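Local coordinates for capsular polysaccharide biosynthesis protein (Burkholderia pseudomallei, PDB 4BQN), which binds coenzyme A and probably acts as an acetyltransferase in the biosynthesis of capsular polysaccharide, at residues R194-R208 with F227-L241. The protein carries 1 engineered substitution. Sequence-based numbering, arbitrary orientation.
Sequences RLFYTMNHPTAALMR and FDQNLDPLDVTKMSL. With COA (coenzyme A), chain C.
Tyr-197 lies along Lys-238 and reaches Asp-232 with its hydroxyl. The straight lysine chain runs the same way as the tyrosine and lays CE over one ring face, 4.0 Å from the centroid, a CH-pi contact. Thr-203 CG2 covers the opposite face, which leaves the ring sandwiched. Tyr-197 OH donates to Asp-232 OD2 at 2.6 Å, on the syn lone pair, with ring and carboxylate planes 41° apart. Asp-232 chi1 of -163° swings the carboxylate away from its own backbone N and toward segment 194-208; OD1 then faces the start of helix 204-217. Asp-232 OD1 accepts a weak bond from Ala-204 N at 2.9 Å. A water ties Tyr-197 OH to Lys-238 NZ. The backbone adds a bond from Met-239 N to Tyr-197 O, 2.9 Å long and nearly straight.

Arg-208 packs on the first residues of 227-241. Arg-208 CB and CG pass Phe-227 CD2, each at 3.9 Å. Gln-229 OE1 sits over the centre of one guanidinium face, 3.3 Å from Arg-208 CZ, too poorly angled for a hydrogen bond with NE. Two waters instead link Arg-208 NH1 to the carbonyls of Asp-228, Gln-229 and Leu-231.

Leu-234 fills the middle. Leu-234 CD1 lies 3.8 Å from Pro-202 CD, and the Leu-234 side chain crosses that of His-201 at about a right angle, CB against CB. A water joins Leu-234 O, Thr-237 N and His-201 ND1. This loop therefore backs His-201, whose side chain lies about 4 Å from that of Cys-14, the residue seen bound covalently to coenzyme A, while Asn-200 touches the cofactor thiol arm.

Loop 227-241 runs antiparallel alongside the turn and helix start of 194-208. Helix 15-24 packs on Pro-202, Met-207 and Phe-227, and strand 260-262 borders Thr-237 to Ser-240.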
loop_
_atom_site.group_PDB
_atom_site.type_symbol
_atom_site.label_atom_id
_atom_site.label_comp_id
_atom_site.label_asym_id
_atom_site.label_seq_id
_atom_site.Cartn_x
_atom_site.Cartn_y
_atom_site.Cartn_z
ATOM N N ARG A 194 1.613 13.939 3.911
ATOM C CA ARG A 194 0.755 12.860 3.427
ATOM C C ARG A 194 1.626 11.814 2.745
ATOM O O ARG A 194 2.171 12.058 1.681
ATOM C CB ARG A 194 -0.285 13.405 2.449
ATOM C CG ARG A 194 -1.328 12.382 2.042
ATOM C CD ARG A 194 -2.193 12.869 0.892
ATOM N NE ARG A 194 -2.878 14.148 1.139
ATOM C CZ ARG A 194 -4.111 14.272 1.637
ATOM N NH1 ARG A 194 -4.791 13.206 2.019
ATOM N NH2 ARG A 194 -4.666 15.470 1.767
ATOM N N LEU A 195 1.750 10.647 3.373
ATOM C CA LEU A 195 2.678 9.621 2.900
ATOM C C LEU A 195 2.014 8.505 2.088
ATOM O O LEU A 195 2.700 7.752 1.398
ATOM C CB LEU A 195 3.436 9.010 4.079
ATOM C CG LEU A 195 4.355 9.968 4.859
ATOM C CD1 LEU A 195 5.053 9.210 5.981
ATOM C CD2 LEU A 195 5.357 10.660 3.935
ATOM N N PHE A 196 0.691 8.413 2.173
ATOM C CA PHE A 196 -0.094 7.391 1.461
ATOM C C PHE A 196 -1.344 8.032 0.895
ATOM O O PHE A 196 -2.021 8.773 1.615
ATOM C CB PHE A 196 -0.516 6.238 2.373
ATOM C CG PHE A 196 0.616 5.329 2.778
ATOM C CD1 PHE A 196 1.491 5.666 3.808
ATOM C CD2 PHE A 196 0.794 4.108 2.134
ATOM C CE1 PHE A 196 2.521 4.809 4.185
ATOM C CE2 PHE A 196 1.823 3.239 2.518
ATOM C CZ PHE A 196 2.691 3.602 3.531
ATOM N N TYR A 197 -1.667 7.704 -0.363
ATOM C CA TYR A 197 -2.957 8.050 -0.973
ATOM C C TYR A 197 -4.041 6.993 -0.667
ATOM O O TYR A 197 -5.241 7.310 -0.597
ATOM C CB TYR A 197 -2.794 8.133 -2.484
ATOM C CG TYR A 197 -2.027 9.330 -2.972
ATOM C CD1 TYR A 197 -2.389 10.625 -2.598
ATOM C CD2 TYR A 197 -0.956 9.166 -3.858
ATOM C CE1 TYR A 197 -1.694 11.730 -3.070
ATOM C CE2 TYR A 197 -0.255 10.273 -4.349
ATOM C CZ TYR A 197 -0.629 11.556 -3.954
ATOM O OH TYR A 197 0.036 12.671 -4.414
ATOM N N THR A 198 -3.619 5.735 -0.548
ATOM C CA THR A 198 -4.453 4.636 -0.068
ATOM C C THR A 198 -3.542 3.801 0.810
ATOM O O THR A 198 -2.303 4.024 0.818
ATOM C CB THR A 198 -4.962 3.719 -1.185
ATOM O OG1 THR A 198 -3.856 2.923 -1.628
ATOM C CG2 THR A 198 -5.520 4.523 -2.374
ATOM N N MET A 199 -4.107 2.849 1.552
ATOM C CA MET A 199 -3.318 2.040 2.475
ATOM C C MET A 199 -2.070 1.439 1.848
ATOM O O MET A 199 -1.093 1.175 2.542
ATOM C CB MET A 199 -4.174 0.930 3.076
ATOM C CG MET A 199 -4.728 -0.074 2.083
ATOM S SD MET A 199 -5.928 -1.115 2.933
ATOM C CE MET A 199 -6.178 -2.397 1.714
ATOM N N ASN A 200 -2.115 1.163 0.540
ATOM C CA ASN A 200 -0.959 0.512 -0.102
ATOM C C ASN A 200 -0.433 1.264 -1.329
ATOM O O ASN A 200 0.327 0.715 -2.133
ATOM C CB ASN A 200 -1.270 -0.968 -0.388
ATOM C CG ASN A 200 -2.534 -1.130 -1.207
ATOM O OD1 ASN A 200 -2.879 -0.233 -1.968
ATOM N ND2 ASN A 200 -3.244 -2.240 -1.022
ATOM N N HIS A 201 -0.784 2.545 -1.426
ATOM C CA HIS A 201 -0.234 3.413 -2.465
ATOM C C HIS A 201 0.497 4.607 -1.860
ATOM O O HIS A 201 -0.103 5.652 -1.608
ATOM C CB HIS A 201 -1.325 3.927 -3.411
ATOM C CG HIS A 201 -1.867 2.894 -4.352
ATOM N ND1 HIS A 201 -2.876 3.187 -5.242
ATOM C CD2 HIS A 201 -1.573 1.581 -4.535
ATOM C CE1 HIS A 201 -3.160 2.112 -5.955
ATOM N NE2 HIS A 201 -2.380 1.125 -5.554
ATOM N N PRO A 202 1.805 4.455 -1.615
ATOM C CA PRO A 202 2.648 5.578 -1.175
ATOM C C PRO A 202 2.562 6.777 -2.105
ATOM O O PRO A 202 2.461 6.618 -3.330
ATOM C CB PRO A 202 4.060 4.976 -1.211
ATOM C CG PRO A 202 3.821 3.526 -0.931
ATOM C CD PRO A 202 2.539 3.178 -1.630
ATOM N N THR A 203 2.623 7.964 -1.521
ATOM C CA THR A 203 2.755 9.191 -2.286
ATOM C C THR A 203 4.207 9.349 -2.747
ATOM O O THR A 203 5.114 8.639 -2.299
ATOM C CB THR A 203 2.404 10.422 -1.440
ATOM O OG1 THR A 203 3.347 10.520 -0.364
ATOM C CG2 THR A 203 0.970 10.333 -0.869
ATOM N N ALA A 204 4.437 10.324 -3.620
ATOM C CA ALA A 204 5.782 10.644 -4.095
ATOM C C ALA A 204 6.823 10.755 -2.992
ATOM O O ALA A 204 7.936 10.240 -3.134
ATOM C CB ALA A 204 5.767 11.935 -4.892
ATOM N N ALA A 205 6.481 11.464 -1.918
ATOM C CA ALA A 205 7.455 11.697 -0.844
ATOM C C ALA A 205 7.922 10.364 -0.260
ATOM O O ALA A 205 9.115 10.159 -0.001
ATOM C CB ALA A 205 6.838 12.564 0.240
ATOM N N LEU A 206 6.990 9.444 -0.044
ATOM C CA LEU A 206 7.354 8.138 0.496
ATOM C C LEU A 206 8.109 7.269 -0.528
ATOM O O LEU A 206 9.060 6.570 -0.160
ATOM C CB LEU A 206 6.149 7.408 1.088
ATOM C CG LEU A 206 6.497 6.104 1.825
ATOM C CD1 LEU A 206 7.516 6.344 2.935
ATOM C CD2 LEU A 206 5.235 5.462 2.361
ATOM N N MET A 207 7.705 7.323 -1.801
ATOM C CA MET A 207 8.443 6.609 -2.832
ATOM C C MET A 207 9.881 7.110 -2.937
ATOM O O MET A 207 10.795 6.302 -3.125
ATOM C CB MET A 207 7.735 6.728 -4.191
ATOM C CG MET A 207 6.424 5.942 -4.284
ATOM S SD MET A 207 6.515 4.196 -3.832
ATOM C CE MET A 207 7.816 3.627 -4.932
ATOM N N ARG A 208 10.087 8.426 -2.847
ATOM C CA ARG A 208 11.454 8.958 -2.845
ATOM C C ARG A 208 12.227 8.413 -1.654
ATOM O O ARG A 208 13.400 8.045 -1.777
ATOM C CB ARG A 208 11.468 10.474 -2.824
ATOM C CG ARG A 208 10.991 11.099 -4.125
ATOM C CD ARG A 208 11.307 12.582 -4.151
ATOM N NE ARG A 208 10.642 13.348 -3.101
ATOM C CZ ARG A 208 9.459 13.952 -3.229
ATOM N NH1 ARG A 208 8.746 13.833 -4.352
ATOM N NH2 ARG A 208 8.962 14.653 -2.214
ATOM N N PHE A 227 16.027 12.738 -6.978
ATOM C CA PHE A 227 14.968 12.180 -7.810
ATOM C C PHE A 227 14.207 13.261 -8.554
ATOM O O PHE A 227 14.258 14.440 -8.194
ATOM C CB PHE A 227 13.991 11.350 -6.956
ATOM C CG PHE A 227 14.649 10.221 -6.213
ATOM C CD1 PHE A 227 15.172 9.124 -6.892
ATOM C CD2 PHE A 227 14.785 10.276 -4.830
ATOM C CE1 PHE A 227 15.810 8.093 -6.209
ATOM C CE2 PHE A 227 15.398 9.234 -4.132
ATOM C CZ PHE A 227 15.916 8.143 -4.821
ATOM N N ASP A 228 13.463 12.832 -9.574
ATOM C CA ASP A 228 12.536 13.709 -10.273
ATOM C C ASP A 228 11.380 13.995 -9.317
ATOM O O ASP A 228 10.602 13.102 -9.001
ATOM C CB ASP A 228 12.023 13.016 -11.546
ATOM C CG ASP A 228 11.026 13.854 -12.336
ATOM O OD1 ASP A 228 10.544 14.900 -11.846
ATOM O OD2 ASP A 228 10.713 13.443 -13.474
ATOM N N GLN A 229 11.285 15.237 -8.845
ATOM C CA GLN A 229 10.261 15.651 -7.878
ATOM C C GLN A 229 8.843 15.636 -8.445
ATOM O O GLN A 229 7.876 15.739 -7.691
ATOM C CB GLN A 229 10.566 17.055 -7.327
ATOM C CG GLN A 229 11.932 17.187 -6.675
ATOM C CD GLN A 229 12.075 16.299 -5.457
ATOM O OE1 GLN A 229 11.301 16.404 -4.496
ATOM N NE2 GLN A 229 13.073 15.418 -5.482
ATOM N N ASN A 230 8.714 15.531 -9.764
ATOM C CA ASN A 230 7.389 15.496 -10.388
ATOM C C ASN A 230 6.774 14.106 -10.476
ATOM O O ASN A 230 5.585 13.969 -10.757
ATOM C CB ASN A 230 7.429 16.135 -11.777
ATOM C CG ASN A 230 7.850 17.589 -11.741
ATOM O OD1 ASN A 230 7.329 18.382 -10.954
ATOM N ND2 ASN A 230 8.800 17.948 -12.598
ATOM N N LEU A 231 7.577 13.072 -10.229
ATOM C CA LEU A 231 7.076 11.709 -10.326
ATOM C C LEU A 231 6.194 11.379 -9.128
ATOM O O LEU A 231 6.584 11.599 -7.991
ATOM C CB LEU A 231 8.243 10.727 -10.384
ATOM C CG LEU A 231 9.057 10.597 -11.664
ATOM C CD1 LEU A 231 10.035 9.454 -11.461
ATOM C CD2 LEU A 231 8.170 10.345 -12.874
ATOM N N ASP A 232 5.009 10.844 -9.390
ATOM C CA ASP A 232 4.076 10.463 -8.323
ATOM C C ASP A 232 3.337 9.232 -8.855
ATOM O O ASP A 232 2.165 9.321 -9.278
ATOM C CB ASP A 232 3.137 11.635 -8.025
ATOM C CG ASP A 232 2.415 11.511 -6.701
ATOM O OD1 ASP A 232 2.670 10.571 -5.923
ATOM O OD2 ASP A 232 1.570 12.384 -6.432
ATOM N N PRO A 233 4.036 8.078 -8.878
ATOM C CA PRO A 233 3.559 6.976 -9.726
ATOM C C PRO A 233 2.293 6.270 -9.260
ATOM O O PRO A 233 1.644 5.629 -10.078
ATOM C CB PRO A 233 4.730 5.978 -9.737
ATOM C CG PRO A 233 5.900 6.705 -9.210
ATOM C CD PRO A 233 5.395 7.829 -8.354
ATOM N N LEU A 234 1.938 6.399 -7.984
ATOM C CA LEU A 234 0.782 5.684 -7.437
ATOM C C LEU A 234 -0.328 6.645 -7.023
ATOM O O LEU A 234 -0.934 6.490 -5.965
ATOM C CB LEU A 234 1.219 4.789 -6.274
ATOM C CG LEU A 234 2.219 3.708 -6.684
ATOM C CD1 LEU A 234 2.704 2.977 -5.453
ATOM C CD2 LEU A 234 1.620 2.713 -7.662
ATOM N N ASP A 235 -0.598 7.627 -7.877
ATOM C CA ASP A 235 -1.559 8.685 -7.561
ATOM C C ASP A 235 -2.948 8.486 -8.177
ATOM O O ASP A 235 -3.773 9.402 -8.133
ATOM C CB ASP A 235 -1.003 10.052 -7.985
ATOM C CG ASP A 235 -0.939 10.218 -9.489
ATOM O OD1 ASP A 235 -0.821 9.212 -10.215
ATOM O OD2 ASP A 235 -0.991 11.375 -9.953
ATOM N N VAL A 236 -3.213 7.302 -8.731
ATOM C CA VAL A 236 -4.493 7.023 -9.393
ATOM C C VAL A 236 -5.711 7.309 -8.494
ATOM O O VAL A 236 -6.696 7.934 -8.939
ATOM C CB VAL A 236 -4.551 5.561 -9.942
ATOM C CG1 VAL A 236 -4.242 4.501 -8.886
ATOM C CG2 VAL A 236 -5.901 5.269 -10.593
ATOM N N THR A 237 -5.628 6.880 -7.240
ATOM C CA THR A 237 -6.753 6.920 -6.323
ATOM C C THR A 237 -6.336 7.575 -5.018
ATOM O O THR A 237 -5.274 7.276 -4.461
ATOM C CB THR A 237 -7.314 5.505 -6.128
ATOM O OG1 THR A 237 -7.947 5.119 -7.356
ATOM C CG2 THR A 237 -8.311 5.413 -4.984
ATOM N N LYS A 238 -7.166 8.493 -4.533
ATOM C CA LYS A 238 -6.814 9.280 -3.354
ATOM C C LYS A 238 -7.971 9.235 -2.380
ATOM O O LYS A 238 -9.025 9.837 -2.629
ATOM C CB LYS A 238 -6.454 10.721 -3.748
ATOM C CG LYS A 238 -5.295 10.821 -4.743
ATOM C CD LYS A 238 -4.941 12.243 -5.153
ATOM C CE LYS A 238 -3.762 12.234 -6.120
ATOM N NZ LYS A 238 -3.429 13.580 -6.670
ATOM N N MET A 239 -7.795 8.468 -1.309
ATOM C CA MET A 239 -8.820 8.357 -0.280
ATOM C C MET A 239 -8.899 9.642 0.531
ATOM O O MET A 239 -7.879 10.290 0.777
ATOM C CB MET A 239 -8.563 7.162 0.630
ATOM C CG MET A 239 -8.739 5.806 -0.050
ATOM S SD MET A 239 -10.464 5.477 -0.465
ATOM C CE MET A 239 -10.403 5.332 -2.236
ATOM N N SER A 240 -10.114 10.010 0.926
ATOM C CA SER A 240 -10.338 11.210 1.717
ATOM C C SER A 240 -10.407 10.880 3.209
ATOM O O SER A 240 -11.028 9.902 3.602
ATOM C CB SER A 240 -11.639 11.848 1.266
ATOM O OG SER A 240 -11.893 13.007 2.018
ATOM N N LEU A 241 -9.769 11.702 4.040
ATOM C CA LEU A 241 -9.832 11.508 5.485
ATOM C C LEU A 241 -11.179 11.953 6.053
ATOM O O LEU A 241 -11.739 12.965 5.615
ATOM C CB LEU A 241 -8.685 12.242 6.184
ATOM C CG LEU A 241 -7.284 11.633 6.051
ATOM C CD1 LEU A 241 -6.648 11.853 4.675
ATOM C CD2 LEU A 241 -6.377 12.165 7.144
HETATM N N1A COA C . -1.034 -4.143 7.781
HETATM C C2A COA C . -2.212 -4.780 7.560
HETATM N N3A COA C . -2.414 -5.581 6.500
HETATM C C4A COA C . -1.402 -5.800 5.629
HETATM C C5A COA C . -0.108 -5.155 5.815
HETATM C C6A COA C . 0.037 -4.284 6.974
HETATM N N6A COA C . 1.206 -3.649 7.199
HETATM N N7A COA C . 0.707 -5.539 4.805
HETATM C C8A COA C . -0.015 -6.387 4.031
HETATM N N9A COA C . -1.273 -6.515 4.512
HETATM C C1B COA C . -2.357 -7.368 4.010
HETATM C C2B COA C . -2.411 -7.542 2.503
HETATM O O2B COA C . -3.161 -6.484 1.904
HETATM C C3B COA C . -3.098 -8.896 2.420
HETATM O O3B COA C . -4.495 -8.672 2.688
HETATM P P3B COA C . -5.615 -9.795 2.423
HETATM O O7A COA C . -6.907 -9.058 2.670
HETATM O O8A COA C . -5.420 -10.187 0.982
HETATM O O9A COA C . -5.340 -10.912 3.401
HETATM C C4B COA C . -2.498 -9.661 3.599
HETATM O O4B COA C . -2.058 -8.668 4.527
HETATM C C5B COA C . -1.333 -10.577 3.225
HETATM O O5B COA C . -0.360 -9.775 2.568
HETATM P P1A COA C . 1.187 -9.869 2.912
HETATM O O1A COA C . 1.853 -8.771 2.136
HETATM O O2A COA C . 1.405 -9.900 4.396
HETATM O O3A COA C . 1.682 -11.294 2.382
HETATM P P2A COA C . 1.688 -12.048 0.957
HETATM O O4A COA C . 0.770 -13.239 1.080
HETATM O O5A COA C . 3.137 -12.307 0.651
HETATM O O6A COA C . 1.061 -11.043 -0.106
HETATM C CBP COA C . 0.749 -9.193 -1.600
HETATM C CCP COA C . 1.772 -10.001 -0.804
HETATM C CDP COA C . 1.442 -8.066 -2.358
HETATM C CEP COA C . 0.134 -10.112 -2.641
HETATM C CAP COA C . -0.308 -8.650 -0.603
HETATM O OAP COA C . 0.276 -7.641 0.223
HETATM C C9P COA C . -1.607 -8.102 -1.173
HETATM O O9P COA C . -2.531 -8.859 -1.443
HETATM N N8P COA C . -1.731 -6.778 -1.309
HETATM C C7P COA C . -2.962 -6.158 -1.784
HETATM C C6P COA C . -3.214 -6.289 -3.275
HETATM C C5P COA C . -2.089 -5.608 -4.005
HETATM O O5P COA C . -1.084 -6.220 -4.335
HETATM N N4P COA C . -2.274 -4.324 -4.251
HETATM C C3P COA C . -1.286 -3.538 -4.935
HETATM C C2P COA C . -0.885 -2.365 -4.072
HETATM S S1P COA C . 0.676 -1.801 -4.624
HETATM O O HOH W 1 -5.417 10.765 -0.503
HETATM O O HOH W 2 -1.703 14.871 -4.735
HETATM O O HOH W 3 -3.500 5.747 -5.619
HETATM O O HOH W 4 3.200 7.796 -5.786
HETATM O O HOH W 5 8.966 12.393 -6.795
HETATM O O HOH W 6 6.781 15.690 -5.322
#